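Local coordinates for CRISPR-associated endonuclease/helicase Cas3 (Thermus thermophilus HB8, PDB 3SK9), which cuts single-stranded DNA with its metal-dependent N-terminal HD nuclease domain, the part in this crystal, as the Cas3 nuclease-helicase of CRISPR immunity, at residues G72-Q84 and W107-L121. Numbering follows the deposited sequence.
Sequences GLHDLGKASPVFQ and WVAHGVFTELFLRRL
His110 of helix 110-124 donates its NE2 to OD1 of Asp75, 2.9 Å away, joining the helix to the metal-site turn of the HD domain. The same OD1 accepts from ND1 of neighbouring His74 at 2.8 Å. The two nitrogens come from opposite faces of the carboxylate, and the carboxylate and His110 ring planes stand 83° apart. The other carboxylate oxygen of Asp75, OD2, forms a salt bridge with NZ of Lys78, which also hydrogen-bonds Ser19. On the way there the lysine lies across the imidazole of His110, its CE centred over the ring face in a CH-pi contact. With CG wedged between backbone N and carbonyl carbon (chi1 71°), His110 turns its ring toward the aspartate.

One turn further on, Thr114 OG1 works both ways: it donates to the carbonyl O of His74 at 2.9 Å, from above the carbonyl plane, and accepts from N of Gly77 at 2.8 Å. Gly77 lies against the helix here, its CA 3.5 Å from His110 O in a CA-H...O contact. Leu76 CD2 fits against CD2 of both Leu118 and Leu121.

Toward the start of the helix, Phe83 directs its edge at the faces of Trp107 and Phe113, while CB of His110 covers one of its own faces and Val82 CG1 the other. Val108 O, in plane at the Phe83 edge, is buried without a polar partner.

His74 and Asp75 are the His-Asp pair that names the HD superfamily and are, with His29 and Asp210, ligands for a divalent metal. His110 and Lys78 are thus placed as second-shell residues and probably help hold the Asp75 carboxylate in position for the metal, while Thr114 ties the backbone of the metal-binding turn to the helix.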
loop_
_atom_site.group_PDB
_atom_site.type_symbol
_atom_site.label_atom_id
_atom_site.label_comp_id
_atom_site.label_asym_id
_atom_site.label_seq_id
_atom_site.Cartn_x
_atom_site.Cartn_y
_atom_site.Cartn_z
ATOM N N GLY A 72 -1.491 1.666 0.634
ATOM C CA GLY A 72 -1.248 1.080 1.958
ATOM C C GLY A 72 -1.234 -0.454 1.956
ATOM O O GLY A 72 -0.767 -1.076 2.924
ATOM N N LEU A 73 -1.771 -1.077 0.914
ATOM C CA LEU A 73 -1.894 -2.548 0.914
ATOM C C LEU A 73 -0.690 -3.200 0.259
ATOM O O LEU A 73 -0.685 -4.423 0.098
ATOM C CB LEU A 73 -3.153 -2.992 0.181
ATOM C CG LEU A 73 -4.442 -2.303 0.678
ATOM C CD1 LEU A 73 -5.533 -2.621 -0.289
ATOM C CD2 LEU A 73 -4.773 -2.757 2.079
ATOM N N HIS A 74 0.322 -2.418 -0.121
ATOM C CA HIS A 74 1.525 -2.968 -0.801
ATOM C C HIS A 74 2.097 -4.197 -0.085
ATOM O O HIS A 74 2.529 -5.136 -0.739
ATOM C CB HIS A 74 2.587 -1.838 -0.881
ATOM C CG HIS A 74 3.856 -2.157 -1.631
ATOM N ND1 HIS A 74 4.981 -2.657 -1.004
ATOM C CD2 HIS A 74 4.206 -1.961 -2.928
ATOM C CE1 HIS A 74 5.970 -2.748 -1.879
ATOM N NE2 HIS A 74 5.524 -2.346 -3.059
ATOM N N ASP A 75 2.145 -4.184 1.249
ATOM C CA ASP A 75 2.786 -5.301 1.974
ATOM C C ASP A 75 1.770 -6.237 2.596
ATOM O O ASP A 75 2.101 -6.971 3.534
ATOM C CB ASP A 75 3.777 -4.780 3.054
ATOM C CG ASP A 75 5.141 -4.370 2.467
ATOM O OD1 ASP A 75 5.343 -4.350 1.212
ATOM O OD2 ASP A 75 6.033 -4.067 3.285
ATOM N N LEU A 76 0.545 -6.233 2.082
ATOM C CA LEU A 76 -0.471 -7.136 2.593
ATOM C C LEU A 76 -0.032 -8.620 2.442
ATOM O O LEU A 76 -0.401 -9.493 3.253
ATOM C CB LEU A 76 -1.801 -6.903 1.865
ATOM C CG LEU A 76 -2.915 -7.809 2.379
ATOM C CD1 LEU A 76 -3.197 -7.452 3.840
ATOM C CD2 LEU A 76 -4.206 -7.643 1.506
ATOM N N GLY A 77 0.808 -8.889 1.444
ATOM C CA GLY A 77 1.364 -10.231 1.249
ATOM C C GLY A 77 2.113 -10.807 2.464
ATOM O O GLY A 77 2.296 -12.018 2.549
ATOM N N LYS A 78 2.544 -9.941 3.389
ATOM C CA LYS A 78 3.238 -10.405 4.622
ATOM C C LYS A 78 2.305 -11.056 5.626
ATOM O O LYS A 78 2.763 -11.680 6.600
ATOM C CB LYS A 78 4.003 -9.257 5.286
ATOM C CG LYS A 78 5.228 -8.850 4.490
ATOM C CD LYS A 78 6.108 -7.903 5.282
ATOM C CE LYS A 78 7.233 -7.324 4.447
ATOM N NZ LYS A 78 7.565 -5.944 4.901
ATOM N N ALA A 79 1.008 -10.917 5.388
ATOM C CA ALA A 79 -0.012 -11.474 6.276
ATOM C C ALA A 79 -0.253 -12.946 5.912
ATOM O O ALA A 79 -1.350 -13.333 5.519
ATOM C CB ALA A 79 -1.305 -10.692 6.167
ATOM N N SER A 80 0.796 -13.734 6.131
ATOM C CA SER A 80 0.820 -15.158 5.819
ATOM C C SER A 80 1.874 -15.817 6.732
ATOM O O SER A 80 2.871 -15.190 7.072
ATOM C CB SER A 80 1.232 -15.310 4.354
ATOM O OG SER A 80 1.544 -16.686 4.080
ATOM N N PRO A 81 1.685 -17.097 7.099
ATOM C CA PRO A 81 2.646 -17.707 8.039
ATOM C C PRO A 81 4.065 -17.742 7.458
ATOM O O PRO A 81 5.026 -17.677 8.194
ATOM C CB PRO A 81 2.137 -19.155 8.212
ATOM C CG PRO A 81 0.762 -19.205 7.688
ATOM C CD PRO A 81 0.522 -17.947 6.815
ATOM N N VAL A 82 4.177 -17.848 6.136
ATOM C CA VAL A 82 5.453 -17.837 5.446
ATOM C C VAL A 82 6.366 -16.649 5.852
ATOM O O VAL A 82 7.593 -16.781 5.916
ATOM C CB VAL A 82 5.197 -17.774 3.918
ATOM C CG1 VAL A 82 6.433 -17.373 3.190
ATOM C CG2 VAL A 82 4.672 -19.112 3.422
ATOM N N PHE A 83 5.779 -15.496 6.126
ATOM C CA PHE A 83 6.572 -14.297 6.481
ATOM C C PHE A 83 6.522 -13.911 7.985
ATOM O O PHE A 83 6.924 -12.813 8.348
ATOM C CB PHE A 83 6.107 -13.106 5.624
ATOM C CG PHE A 83 6.139 -13.389 4.149
ATOM C CD1 PHE A 83 4.970 -13.689 3.463
ATOM C CD2 PHE A 83 7.354 -13.424 3.464
ATOM C CE1 PHE A 83 5.004 -13.980 2.116
ATOM C CE2 PHE A 83 7.409 -13.729 2.116
ATOM C CZ PHE A 83 6.236 -14.014 1.433
ATOM N N GLN A 84 6.037 -14.807 8.848
ATOM C CA GLN A 84 5.880 -14.476 10.241
ATOM C C GLN A 84 6.562 -15.590 11.042
ATOM O O GLN A 84 6.874 -16.647 10.499
ATOM C CB GLN A 84 4.392 -14.391 10.574
ATOM C CG GLN A 84 3.645 -13.314 9.744
ATOM C CD GLN A 84 4.100 -11.896 10.099
ATOM O OE1 GLN A 84 4.534 -11.646 11.226
ATOM N NE2 GLN A 84 3.984 -10.953 9.136
ATOM N N TRP A 107 10.553 -20.598 -1.719
ATOM C CA TRP A 107 10.485 -19.157 -1.449
ATOM C C TRP A 107 9.904 -18.340 -2.601
ATOM O O TRP A 107 10.199 -18.547 -3.784
ATOM C CB TRP A 107 11.870 -18.589 -1.106
ATOM C CG TRP A 107 11.862 -17.087 -1.001
ATOM C CD1 TRP A 107 12.146 -16.194 -1.995
ATOM C CD2 TRP A 107 11.526 -16.300 0.160
ATOM N NE1 TRP A 107 12.016 -14.910 -1.523
ATOM C CE2 TRP A 107 11.634 -14.947 -0.208
ATOM C CE3 TRP A 107 11.147 -16.615 1.472
ATOM C CZ2 TRP A 107 11.379 -13.907 0.680
ATOM C CZ3 TRP A 107 10.898 -15.581 2.357
ATOM C CH2 TRP A 107 11.016 -14.242 1.956
ATOM N N VAL A 108 9.115 -17.353 -2.229
ATOM C CA VAL A 108 8.474 -16.496 -3.198
ATOM C C VAL A 108 8.361 -15.159 -2.471
ATOM O O VAL A 108 8.178 -15.135 -1.246
ATOM C CB VAL A 108 7.116 -17.121 -3.594
ATOM C CG1 VAL A 108 6.302 -17.322 -2.384
ATOM C CG2 VAL A 108 6.388 -16.282 -4.594
ATOM N N ALA A 109 8.529 -14.056 -3.203
ATOM C CA ALA A 109 8.600 -12.721 -2.594
ATOM C C ALA A 109 7.227 -12.395 -2.032
ATOM O O ALA A 109 6.234 -12.867 -2.588
ATOM C CB ALA A 109 8.996 -11.663 -3.645
ATOM N N HIS A 110 7.150 -11.603 -0.956
ATOM C CA HIS A 110 5.829 -11.293 -0.395
ATOM C C HIS A 110 4.929 -10.567 -1.390
ATOM O O HIS A 110 3.709 -10.684 -1.306
ATOM C CB HIS A 110 5.918 -10.486 0.924
ATOM C CG HIS A 110 6.371 -9.075 0.754
ATOM N ND1 HIS A 110 7.698 -8.711 0.797
ATOM C CD2 HIS A 110 5.677 -7.930 0.551
ATOM C CE1 HIS A 110 7.807 -7.405 0.616
ATOM N NE2 HIS A 110 6.593 -6.906 0.478
ATOM N N GLY A 111 5.504 -9.864 -2.371
ATOM C CA GLY A 111 4.683 -9.139 -3.347
ATOM C C GLY A 111 3.836 -10.034 -4.240
ATOM O O GLY A 111 2.747 -9.628 -4.707
ATOM N N VAL A 112 4.278 -11.281 -4.419
ATOM C CA VAL A 112 3.490 -12.273 -5.153
ATOM C C VAL A 112 2.222 -12.561 -4.357
ATOM O O VAL A 112 1.104 -12.634 -4.915
ATOM C CB VAL A 112 4.272 -13.580 -5.375
ATOM C CG1 VAL A 112 3.400 -14.647 -6.016
ATOM C CG2 VAL A 112 5.525 -13.342 -6.219
ATOM N N PHE A 113 2.379 -12.743 -3.044
ATOM C CA PHE A 113 1.181 -12.901 -2.184
ATOM C C PHE A 113 0.326 -11.658 -2.205
ATOM O O PHE A 113 -0.914 -11.748 -2.245
ATOM C CB PHE A 113 1.558 -13.242 -0.759
ATOM C CG PHE A 113 2.134 -14.641 -0.604
ATOM C CD1 PHE A 113 1.320 -15.704 -0.264
ATOM C CD2 PHE A 113 3.476 -14.869 -0.818
ATOM C CE1 PHE A 113 1.860 -16.984 -0.101
ATOM C CE2 PHE A 113 4.019 -16.144 -0.654
ATOM C CZ PHE A 113 3.210 -17.189 -0.300
ATOM N N THR A 114 0.933 -10.473 -2.219
ATOM C CA THR A 114 0.095 -9.270 -2.239
ATOM C C THR A 114 -0.757 -9.330 -3.511
ATOM O O THR A 114 -1.967 -9.056 -3.485
ATOM C CB THR A 114 0.959 -7.979 -2.255
ATOM O OG1 THR A 114 1.667 -7.885 -1.029
ATOM C CG2 THR A 114 0.061 -6.695 -2.477
ATOM N N GLU A 115 -0.136 -9.662 -4.641
ATOM C CA GLU A 115 -0.904 -9.682 -5.883
ATOM C C GLU A 115 -2.073 -10.708 -5.811
ATOM O O GLU A 115 -3.199 -10.395 -6.177
ATOM C CB GLU A 115 -0.004 -9.930 -7.098
ATOM C CG GLU A 115 -0.794 -10.110 -8.429
ATOM C CD GLU A 115 0.087 -10.409 -9.615
ATOM O OE1 GLU A 115 1.325 -10.455 -9.443
ATOM O OE2 GLU A 115 -0.455 -10.579 -10.733
ATOM N N LEU A 116 -1.801 -11.936 -5.353
ATOM C CA LEU A 116 -2.870 -12.947 -5.262
ATOM C C LEU A 116 -3.986 -12.510 -4.320
ATOM O O LEU A 116 -5.143 -12.728 -4.628
ATOM C CB LEU A 116 -2.329 -14.275 -4.791
ATOM C CG LEU A 116 -1.392 -14.948 -5.798
ATOM C CD1 LEU A 116 -0.758 -16.186 -5.154
ATOM C CD2 LEU A 116 -2.190 -15.288 -7.017
ATOM N N PHE A 117 -3.629 -11.927 -3.183
ATOM C CA PHE A 117 -4.625 -11.538 -2.190
ATOM C C PHE A 117 -5.488 -10.423 -2.760
ATOM O O PHE A 117 -6.715 -10.440 -2.618
ATOM C CB PHE A 117 -3.981 -11.046 -0.873
ATOM C CG PHE A 117 -3.163 -12.103 -0.147
ATOM C CD1 PHE A 117 -3.321 -13.446 -0.419
ATOM C CD2 PHE A 117 -2.262 -11.726 0.834
ATOM C CE1 PHE A 117 -2.582 -14.391 0.270
ATOM C CE2 PHE A 117 -1.533 -12.687 1.537
ATOM C CZ PHE A 117 -1.685 -13.998 1.246
ATOM N N LEU A 118 -4.846 -9.451 -3.423
ATOM C CA LEU A 118 -5.577 -8.271 -3.866
ATOM C C LEU A 118 -6.498 -8.605 -5.044
ATOM O O LEU A 118 -7.531 -7.931 -5.195
ATOM C CB LEU A 118 -4.631 -7.109 -4.210
ATOM C CG LEU A 118 -3.966 -6.460 -2.987
ATOM C CD1 LEU A 118 -3.101 -5.217 -3.407
ATOM C CD2 LEU A 118 -5.034 -6.028 -1.979
ATOM N N ARG A 119 -6.138 -9.606 -5.872
ATOM C CA ARG A 119 -6.998 -10.003 -6.986
ATOM C C ARG A 119 -8.360 -10.385 -6.415
ATOM O O ARG A 119 -9.406 -10.018 -6.953
ATOM C CB ARG A 119 -6.415 -11.181 -7.787
ATOM C CG ARG A 119 -5.281 -10.758 -8.764
ATOM C CD ARG A 119 -4.617 -11.979 -9.437
ATOM N NE ARG A 119 -5.533 -12.735 -10.289
ATOM C CZ ARG A 119 -5.607 -12.625 -11.616
ATOM N NH1 ARG A 119 -4.824 -11.763 -12.278
ATOM N NH2 ARG A 119 -6.477 -13.384 -12.294
ATOM N N ARG A 120 -8.345 -11.120 -5.313
ATOM C CA ARG A 120 -9.608 -11.513 -4.660
ATOM C C ARG A 120 -10.265 -10.368 -3.883
ATOM O O ARG A 120 -11.455 -10.114 -4.011
ATOM C CB ARG A 120 -9.284 -12.655 -3.694
ATOM C CG ARG A 120 -10.472 -13.414 -3.147
ATOM C CD ARG A 120 -10.104 -14.876 -2.914
ATOM N NE ARG A 120 -9.735 -15.571 -4.148
ATOM C CZ ARG A 120 -9.293 -16.828 -4.204
ATOM N NH1 ARG A 120 -9.153 -17.542 -3.089
ATOM N NH2 ARG A 120 -8.989 -17.377 -5.377
ATOM N N LEU A 121 -9.479 -9.700 -3.046
ATOM C CA LEU A 121 -9.994 -8.780 -2.073
ATOM C C LEU A 121 -10.552 -7.516 -2.702
ATOM O O LEU A 121 -11.558 -6.985 -2.219
ATOM C CB LEU A 121 -8.893 -8.404 -1.076
ATOM C CG LEU A 121 -8.835 -9.306 0.157
ATOM C CD1 LEU A 121 -8.918 -10.791 -0.161
ATOM C CD2 LEU A 121 -7.531 -8.969 0.896
#